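Local coordinates for protein ADP-dependent (S)-NAD(P)H-hydrate dehydratase (Streptococcus mutans, PDB 3BGK) that probably dehydrates the S-form of hydrated NAD(P)H at the expense of ADP, repairing a damaged nicotinamide cofactor, at residues 62-67 and 129-134; 135-140 and 161-166; 235-240 and 278-283. All blocks are in the same frame, centred on the assembly; numbering follows the deposited sequence.

Contacts 1 and 3 both reach the central mixed sheet, on opposite sides of the chain's centre and about 23 Å apart between their own centres. Contact 1 is the buried one: two neighbouring parallel strands joined by backbone bonds. Contact 2, its centre about 9 Å away, continues from it along the chain; there the loop following strand 128-131 meets the start of helix 163-170, and side-chain polar bonds near the surface replace the sheet bonding. Contacts 1 and 2 touch directly, Asn67 ND2 on Leu135 O and Met131 O on Asp161 N. Contact 3, partly buried, sets segment 235-240, on strand 233-237, against helix 268-287 through van der Waals contacts, without a hydrogen bond between its segments.

Contact 1. Residues 62-67 and 129-134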
loop_
_atom_site.group_PDB
_atom_site.type_symbol
_atom_site.label_atom_id
_atom_site.label_comp_id
_atom_site.label_asym_id
_atom_site.label_seq_id
_atom_site.Cartn_x
_atom_site.Cartn_y
_atom_site.Cartn_z
ATOM N N LEU A 62 15.796 17.095 -4.352
ATOM C CA LEU A 62 16.304 15.769 -4.648
ATOM C C LEU A 62 16.736 15.092 -3.341
ATOM O O LEU A 62 17.514 15.650 -2.555
ATOM C CB LEU A 62 17.449 15.828 -5.677
ATOM C CG LEU A 62 18.195 14.521 -6.007
ATOM C CD1 LEU A 62 17.349 13.550 -6.820
ATOM C CD2 LEU A 62 19.508 14.790 -6.715
ATOM N N LEU A 63 16.209 13.895 -3.103
ATOM C CA LEU A 63 16.580 13.109 -1.937
ATOM C C LEU A 63 17.479 11.999 -2.423
ATOM O O LEU A 63 17.231 11.428 -3.480
ATOM C CB LEU A 63 15.344 12.533 -1.245
ATOM C CG LEU A 63 14.505 13.482 -0.385
ATOM C CD1 LEU A 63 13.607 14.364 -1.223
ATOM C CD2 LEU A 63 13.684 12.702 0.610
ATOM N N ILE A 64 18.536 11.718 -1.671
ATOM C CA ILE A 64 19.498 10.693 -2.036
ATOM C C ILE A 64 19.756 9.839 -0.808
ATOM O O ILE A 64 20.271 10.328 0.192
ATOM C CB ILE A 64 20.822 11.311 -2.546
ATOM C CG1 ILE A 64 20.556 12.285 -3.694
ATOM C CG2 ILE A 64 21.805 10.223 -2.970
ATOM C CD1 ILE A 64 21.723 13.172 -4.023
ATOM N N GLY A 65 19.381 8.570 -0.890
ATOM C CA GLY A 65 19.491 7.654 0.235
ATOM C C GLY A 65 18.678 6.398 -0.008
ATOM O O GLY A 65 18.381 6.055 -1.147
ATOM N N GLY A 66 18.314 5.703 1.067
ATOM C CA GLY A 66 17.531 4.480 0.942
ATOM C C GLY A 66 18.336 3.403 0.258
ATOM O O GLY A 66 17.787 2.535 -0.428
ATOM N N ASN A 67 19.653 3.486 0.433
ATOM C CA ASN A 67 20.563 2.454 -0.013
ATOM C C ASN A 67 20.278 1.206 0.805
ATOM O O ASN A 67 20.000 1.297 2.008
ATOM C CB ASN A 67 22.005 2.908 0.193
ATOM C CG ASN A 67 23.020 2.005 -0.493
ATOM O OD1 ASN A 67 22.666 1.092 -1.248
ATOM N ND2 ASN A 67 24.299 2.265 -0.233
ATOM N N VAL A 129 19.109 19.688 -2.017
ATOM C CA VAL A 129 19.566 18.303 -2.066
ATOM C C VAL A 129 19.694 17.743 -0.652
ATOM O O VAL A 129 20.511 18.214 0.148
ATOM C CB VAL A 129 20.888 18.137 -2.869
ATOM C CG1 VAL A 129 21.392 16.685 -2.812
ATOM C CG2 VAL A 129 20.690 18.569 -4.322
ATOM N N LEU A 130 18.853 16.758 -0.342
ATOM C CA LEU A 130 18.909 16.080 0.942
ATOM C C LEU A 130 19.592 14.734 0.769
ATOM O O LEU A 130 19.018 13.789 0.231
ATOM C CB LEU A 130 17.512 15.918 1.563
ATOM C CG LEU A 130 17.323 14.960 2.751
ATOM C CD1 LEU A 130 18.310 15.209 3.905
ATOM C CD2 LEU A 130 15.895 15.020 3.255
HETATM N N MSE A 131 20.825 14.653 1.239
HETATM C CA MSE A 131 21.580 13.425 1.129
HETATM C C MSE A 131 21.822 12.838 2.511
HETATM O O MSE A 131 22.190 13.553 3.433
HETATM C CB MSE A 131 22.891 13.707 0.414
HETATM C CG MSE A 131 23.737 12.489 0.132
HETATM SE SE MSE A 131 25.460 13.008 -0.619
HETATM C CE MSE A 131 25.911 14.488 0.571
ATOM N N GLY A 132 21.582 11.540 2.660
ATOM C CA GLY A 132 22.000 10.846 3.870
ATOM C C GLY A 132 21.077 9.832 4.515
ATOM O O GLY A 132 21.562 8.827 5.043
ATOM N N PRO A 133 19.752 10.088 4.517
ATOM C CA PRO A 133 18.889 9.134 5.222
ATOM C C PRO A 133 18.903 7.759 4.552
ATOM O O PRO A 133 18.427 7.602 3.428
ATOM C CB PRO A 133 17.494 9.784 5.167
ATOM C CG PRO A 133 17.553 10.784 4.072
ATOM C CD PRO A 133 18.988 11.204 3.921
ATOM N N GLY A 134 19.486 6.783 5.241
ATOM C CA GLY A 134 19.615 5.431 4.711
ATOM C C GLY A 134 20.668 5.261 3.628
ATOM O O GLY A 134 20.693 4.235 2.943
#
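On one face of the sheet Ile64 packs against Val129, where Ile64 CD1 lies 3.7 Å from Val129 CG1, and Ile64 CB also meets CG of Met131, a selenomethionine. The other face carries a looser pair, Leu63 and Leu130, whose CD2 methyls are 4.2 Å apart. Leu130, its chi1 of 166° swinging CG away from the backbone N, offers CD2 to this partner. Between the two faces, strands 62-64 and 129-131 run parallel as neighbours in the central sheet of the alpha/beta sandwich, their axes 4.7 Å apart. Leu130 brackets Leu63 in the usual parallel-sheet pattern: its N donates to Leu62 O (2.8 Å) and its O accepts from Ile64 N (2.9 Å). Next along, Gly132 N donates to Ile64 O at 3.0 Å. Past the strands the bonding continues between the loops at their C-terminal ends. Gly66 N bonds to Pro133 O, and Asn67 N makes a weak bond to Gly134 O. Gly134 is a predicted NADPHX-binding residue, so this polar edge probably borders the substrate site. The side-chain amide of Asn67 turns instead to Leu135 O. Strands 88-93 and 157-161 flank the pair within the sheet, and helix 139-151 covers the face of Ile64 and Met131 through Thr144, Val148 and Phe145.

Contact 2. Residues 135-140 and 161-166; sequences LAEDDL and DGSAIN
Ser163 turns its OG between its own backbone N and carbonyl carbon (chi1 79°), where it meets Ala136 O, while Glu137 sets CG anti to its carbonyl carbon and extends beyond CG to meet Asn166. These residues join two parts of the alpha/beta sandwich: the loop from strand 128-131 into helix 139-151 and the first turn of helix 163-170, which follows strand 157-161. Ser163 OG donates to Ala136 O at 3.0 Å, but it arrives 44° out of the carbonyl plane, not on a lone pair. Leu135 closes in beside this bond, its CB in close contact with Ser163 OG at 3.6 Å. The apolar part is Leu135 CD2 on Ala164 CB, 3.9 Å apart. Asp138 then starts the next helix as its N-cap, with OD2 accepting from Ala141 N. Asp161 OD1, at the end of strand 157-161, forms a salt bridge with Lys222, a predicted AMP-binding residue, and a hydrogen bond with Thr184 of the adjacent strand. At the exposed edge, Glu137 and Asn166 cross at about a right angle, carboxylate and amide planes well inclined to each other. The bond there is bent, with an angle of 127° at the hydrogen, and should be regarded as weak: Asn166 ND2 stands 2.9 Å from Glu137 OE2.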
loop_
_atom_site.group_PDB
_atom_site.type_symbol
_atom_site.label_atom_id
_atom_site.label_comp_id
_atom_site.label_asym_id
_atom_site.label_seq_id
_atom_site.Cartn_x
_atom_site.Cartn_y
_atom_site.Cartn_z
ATOM N N LEU A 135 21.540 6.256 3.475
ATOM C CA LEU A 135 22.604 6.221 2.468
ATOM C C LEU A 135 23.579 5.059 2.697
ATOM O O LEU A 135 24.123 4.502 1.744
ATOM C CB LEU A 135 23.367 7.556 2.449
ATOM C CG LEU A 135 24.427 7.842 1.369
ATOM C CD1 LEU A 135 23.826 7.832 -0.034
ATOM C CD2 LEU A 135 25.120 9.166 1.629
ATOM N N ALA A 136 23.775 4.703 3.967
ATOM C CA ALA A 136 24.804 3.745 4.394
ATOM C C ALA A 136 26.218 4.270 4.107
ATOM O O ALA A 136 26.399 5.458 3.807
ATOM C CB ALA A 136 24.576 2.351 3.779
ATOM N N GLU A 137 27.213 3.392 4.217
ATOM C CA GLU A 137 28.615 3.811 4.166
ATOM C C GLU A 137 29.484 2.973 3.232
ATOM O O GLU A 137 30.698 3.178 3.169
ATOM C CB GLU A 137 29.212 3.855 5.581
ATOM C CG GLU A 137 28.737 5.056 6.392
ATOM C CD GLU A 137 29.181 5.027 7.841
ATOM O OE1 GLU A 137 30.407 4.995 8.100
ATOM O OE2 GLU A 137 28.295 5.059 8.724
ATOM N N ASP A 138 28.855 2.047 2.505
ATOM C CA ASP A 138 29.561 1.172 1.555
ATOM C C ASP A 138 30.164 1.936 0.365
ATOM O O ASP A 138 30.154 3.172 0.341
ATOM C CB ASP A 138 28.650 0.024 1.080
ATOM C CG ASP A 138 27.385 0.513 0.377
ATOM O OD1 ASP A 138 26.566 -0.349 -0.016
ATOM O OD2 ASP A 138 27.200 1.743 0.216
ATOM N N ASP A 139 30.687 1.203 -0.615
ATOM C CA ASP A 139 31.334 1.828 -1.770
ATOM C C ASP A 139 30.387 2.678 -2.621
ATOM O O ASP A 139 30.759 3.765 -3.061
ATOM C CB ASP A 139 32.069 0.785 -2.619
ATOM C CG ASP A 139 33.443 0.433 -2.053
ATOM O OD1 ASP A 139 34.074 1.314 -1.419
ATOM O OD2 ASP A 139 33.894 -0.723 -2.247
ATOM N N LEU A 140 29.165 2.189 -2.827
ATOM C CA LEU A 140 28.151 2.937 -3.579
ATOM C C LEU A 140 27.807 4.285 -2.927
ATOM O O LEU A 140 27.583 5.274 -3.625
ATOM C CB LEU A 140 26.883 2.093 -3.795
ATOM C CG LEU A 140 25.685 2.748 -4.502
ATOM C CD1 LEU A 140 26.048 3.263 -5.899
ATOM C CD2 LEU A 140 24.491 1.800 -4.561
ATOM N N ASP A 161 22.584 14.419 6.189
ATOM C CA ASP A 161 21.841 13.728 7.231
ATOM C C ASP A 161 22.461 12.383 7.538
ATOM O O ASP A 161 23.164 11.818 6.704
ATOM C CB ASP A 161 20.388 13.543 6.793
ATOM C CG ASP A 161 19.521 12.939 7.873
ATOM O OD1 ASP A 161 19.144 13.665 8.813
ATOM O OD2 ASP A 161 19.211 11.732 7.785
ATOM N N GLY A 162 22.210 11.884 8.745
ATOM C CA GLY A 162 22.584 10.530 9.123
ATOM C C GLY A 162 23.994 10.160 8.729
ATOM O O GLY A 162 24.924 10.909 9.002
ATOM N N SER A 163 24.134 9.022 8.050
ATOM C CA SER A 163 25.435 8.446 7.699
ATOM C C SER A 163 26.296 9.329 6.793
ATOM O O SER A 163 27.515 9.145 6.720
ATOM C CB SER A 163 25.260 7.057 7.071
ATOM O OG SER A 163 24.883 7.146 5.706
ATOM N N ALA A 164 25.665 10.282 6.110
ATOM C CA ALA A 164 26.404 11.230 5.278
ATOM C C ALA A 164 27.236 12.200 6.123
ATOM O O ALA A 164 28.164 12.819 5.620
ATOM C CB ALA A 164 25.464 11.976 4.345
ATOM N N ILE A 165 26.903 12.325 7.404
ATOM C CA ILE A 165 27.711 13.103 8.338
ATOM C C ILE A 165 29.054 12.411 8.568
ATOM O O ILE A 165 30.101 13.064 8.555
ATOM C CB ILE A 165 26.981 13.344 9.681
ATOM C CG1 ILE A 165 25.713 14.185 9.478
ATOM C CG2 ILE A 165 27.910 14.011 10.691
ATOM C CD1 ILE A 165 25.954 15.668 9.196
ATOM N N ASN A 166 29.016 11.089 8.760
ATOM C CA ASN A 166 30.231 10.261 8.821
ATOM C C ASN A 166 31.061 10.362 7.541
ATOM O O ASN A 166 32.291 10.393 7.589
ATOM C CB ASN A 166 29.887 8.791 9.061
ATOM C CG ASN A 166 28.909 8.586 10.198
ATOM O OD1 ASN A 166 29.022 9.207 11.255
ATOM N ND2 ASN A 166 27.949 7.694 9.989
#

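Contact 3. Residues 235-240 and 278-283; sequences GHIQVG and LHSYIA
Van der Waals contacts dominate where Ile237, Val239 and Gly240 meet one turn of helix 268-287. They join a strand of the mixed sheet, and the loop after it, to a helix that packs beside that sheet in the alpha/beta sandwich. Val239 sends its CG2 methyl against the helix, 3.7 Å from Ser280 CB and 3.9 Å from the backbone N of Tyr281. That methyl lies between the backbone N and carbonyl carbon of Val239, a consequence of its chi1 of -67°, whereas CG1 is anti to the carbonyl carbon. Gly240 follows with its backbone: its CA comes within 3.9 Å of Ser280 CB, so the helix packs against main chain as well as side chain. Ile237 reaches the same serine from its own position in the chain, where its CD1 methyl stands 3.7 Å from Ser280 OG.

The polar groups here are bonded to residues beyond the two segments. Ser280 OG is hydrogen-bonded to Gln244 OE1, and Gly240 N donates to Asp284 OD1 one turn further along the same helix, a bond that fastens the chain leaving the sheet to helix 268-287.

Aromatic packing lies on the flank of the helix: the CB of Tyr281 points away from segment 235-240, and its ring meets that of Phe277.

The chemistry implies a join made by shape across the interface: methyls and a glycine backbone fit around Ser280, whose hydroxyl makes its hydrogen bond with Gln244 rather than with residues 235-240.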
loop_
_atom_site.group_PDB
_atom_site.type_symbol
_atom_site.label_atom_id
_atom_site.label_comp_id
_atom_site.label_asym_id
_atom_site.label_seq_id
_atom_site.Cartn_x
_atom_site.Cartn_y
_atom_site.Cartn_z
ATOM N N GLY A 235 18.347 27.754 19.165
ATOM C CA GLY A 235 16.902 27.633 19.313
ATOM C C GLY A 235 16.536 26.384 20.081
ATOM O O GLY A 235 17.069 25.314 19.813
ATOM N N HIS A 236 15.636 26.522 21.051
ATOM C CA HIS A 236 15.167 25.385 21.841
ATOM C C HIS A 236 13.688 25.132 21.557
ATOM O O HIS A 236 12.896 26.069 21.503
ATOM C CB HIS A 236 15.361 25.633 23.352
ATOM C CG HIS A 236 16.773 25.948 23.751
ATOM N ND1 HIS A 236 17.255 27.238 23.839
ATOM C CD2 HIS A 236 17.804 25.139 24.103
ATOM C CE1 HIS A 236 18.520 27.211 24.218
ATOM N NE2 HIS A 236 18.879 25.951 24.382
ATOM N N ILE A 237 13.316 23.869 21.377
ATOM C CA ILE A 237 11.897 23.506 21.311
ATOM C C ILE A 237 11.438 22.922 22.647
ATOM O O ILE A 237 12.137 22.086 23.227
ATOM C CB ILE A 237 11.582 22.518 20.156
ATOM C CG1 ILE A 237 12.512 21.296 20.209
ATOM C CG2 ILE A 237 11.674 23.228 18.816
ATOM C CD1 ILE A 237 11.897 20.022 19.667
ATOM N N GLN A 238 10.286 23.372 23.143
ATOM C CA GLN A 238 9.732 22.820 24.386
ATOM C C GLN A 238 8.805 21.632 24.117
ATOM O O GLN A 238 8.697 20.725 24.952
ATOM C CB GLN A 238 9.014 23.884 25.236
ATOM C CG GLN A 238 9.877 25.074 25.724
ATOM C CD GLN A 238 11.062 24.698 26.633
ATOM O OE1 GLN A 238 11.991 25.498 26.813
ATOM N NE2 GLN A 238 11.032 23.492 27.208
ATOM N N VAL A 239 8.146 21.647 22.955
ATOM C CA VAL A 239 7.316 20.529 22.476
ATOM C C VAL A 239 8.145 19.263 22.237
ATOM O O VAL A 239 9.367 19.327 22.070
ATOM C CB VAL A 239 6.538 20.887 21.168
ATOM C CG1 VAL A 239 5.480 21.950 21.432
ATOM C CG2 VAL A 239 7.483 21.339 20.078
ATOM N N GLY A 240 7.471 18.117 22.224
ATOM C CA GLY A 240 8.145 16.833 22.045
ATOM C C GLY A 240 7.984 15.929 23.249
ATOM O O GLY A 240 7.792 16.403 24.367
ATOM N N LEU A 278 7.425 22.089 14.155
ATOM C CA LEU A 278 6.186 21.477 13.697
ATOM C C LEU A 278 6.200 19.951 13.786
ATOM O O LEU A 278 5.212 19.332 14.163
ATOM C CB LEU A 278 5.852 21.947 12.277
ATOM C CG LEU A 278 4.385 21.797 11.879
ATOM C CD1 LEU A 278 3.491 22.608 12.795
ATOM C CD2 LEU A 278 4.215 22.226 10.450
ATOM N N HIS A 279 7.331 19.364 13.428
ATOM C CA HIS A 279 7.592 17.938 13.583
ATOM C C HIS A 279 7.177 17.453 14.984
ATOM O O HIS A 279 6.316 16.569 15.109
ATOM C CB HIS A 279 9.080 17.706 13.290
ATOM C CG HIS A 279 9.572 16.324 13.582
ATOM N ND1 HIS A 279 10.123 15.972 14.796
ATOM C CD2 HIS A 279 9.647 15.221 12.801
ATOM C CE1 HIS A 279 10.496 14.705 14.757
ATOM N NE2 HIS A 279 10.226 14.231 13.555
ATOM N N SER A 280 7.751 18.057 16.028
ATOM C CA SER A 280 7.430 17.694 17.423
ATOM C C SER A 280 6.043 18.144 17.876
ATOM O O SER A 280 5.389 17.458 18.674
ATOM C CB SER A 280 8.493 18.220 18.393
ATOM O OG SER A 280 9.633 17.378 18.396
ATOM N N TYR A 281 5.604 19.298 17.377
ATOM C CA TYR A 281 4.276 19.822 17.687
ATOM C C TYR A 281 3.184 18.864 17.228
ATOM O O TYR A 281 2.214 18.640 17.952
ATOM C CB TYR A 281 4.090 21.200 17.050
ATOM C CG TYR A 281 2.696 21.773 17.144
ATOM C CD1 TYR A 281 2.295 22.496 18.261
ATOM C CD2 TYR A 281 1.788 21.614 16.102
ATOM C CE1 TYR A 281 1.013 23.033 18.348
ATOM C CE2 TYR A 281 0.515 22.142 16.178
ATOM C CZ TYR A 281 0.133 22.853 17.303
ATOM O OH TYR A 281 -1.138 23.388 17.375
ATOM N N ILE A 282 3.345 18.305 16.029
ATOM C CA ILE A 282 2.400 17.317 15.500
ATOM C C ILE A 282 2.428 16.042 16.356
ATOM O O ILE A 282 1.376 15.504 16.726
ATOM C CB ILE A 282 2.656 17.020 13.993
ATOM C CG1 ILE A 282 2.286 18.245 13.146
ATOM C CG2 ILE A 282 1.869 15.796 13.535
ATOM C CD1 ILE A 282 2.897 18.265 11.745
ATOM N N ALA A 283 3.636 15.589 16.692
ATOM C CA ALA A 283 3.833 14.424 17.548
ATOM C C ALA A 283 3.134 14.610 18.893
ATOM O O ALA A 283 2.512 13.670 19.405
ATOM C CB ALA A 283 5.322 14.143 17.741
#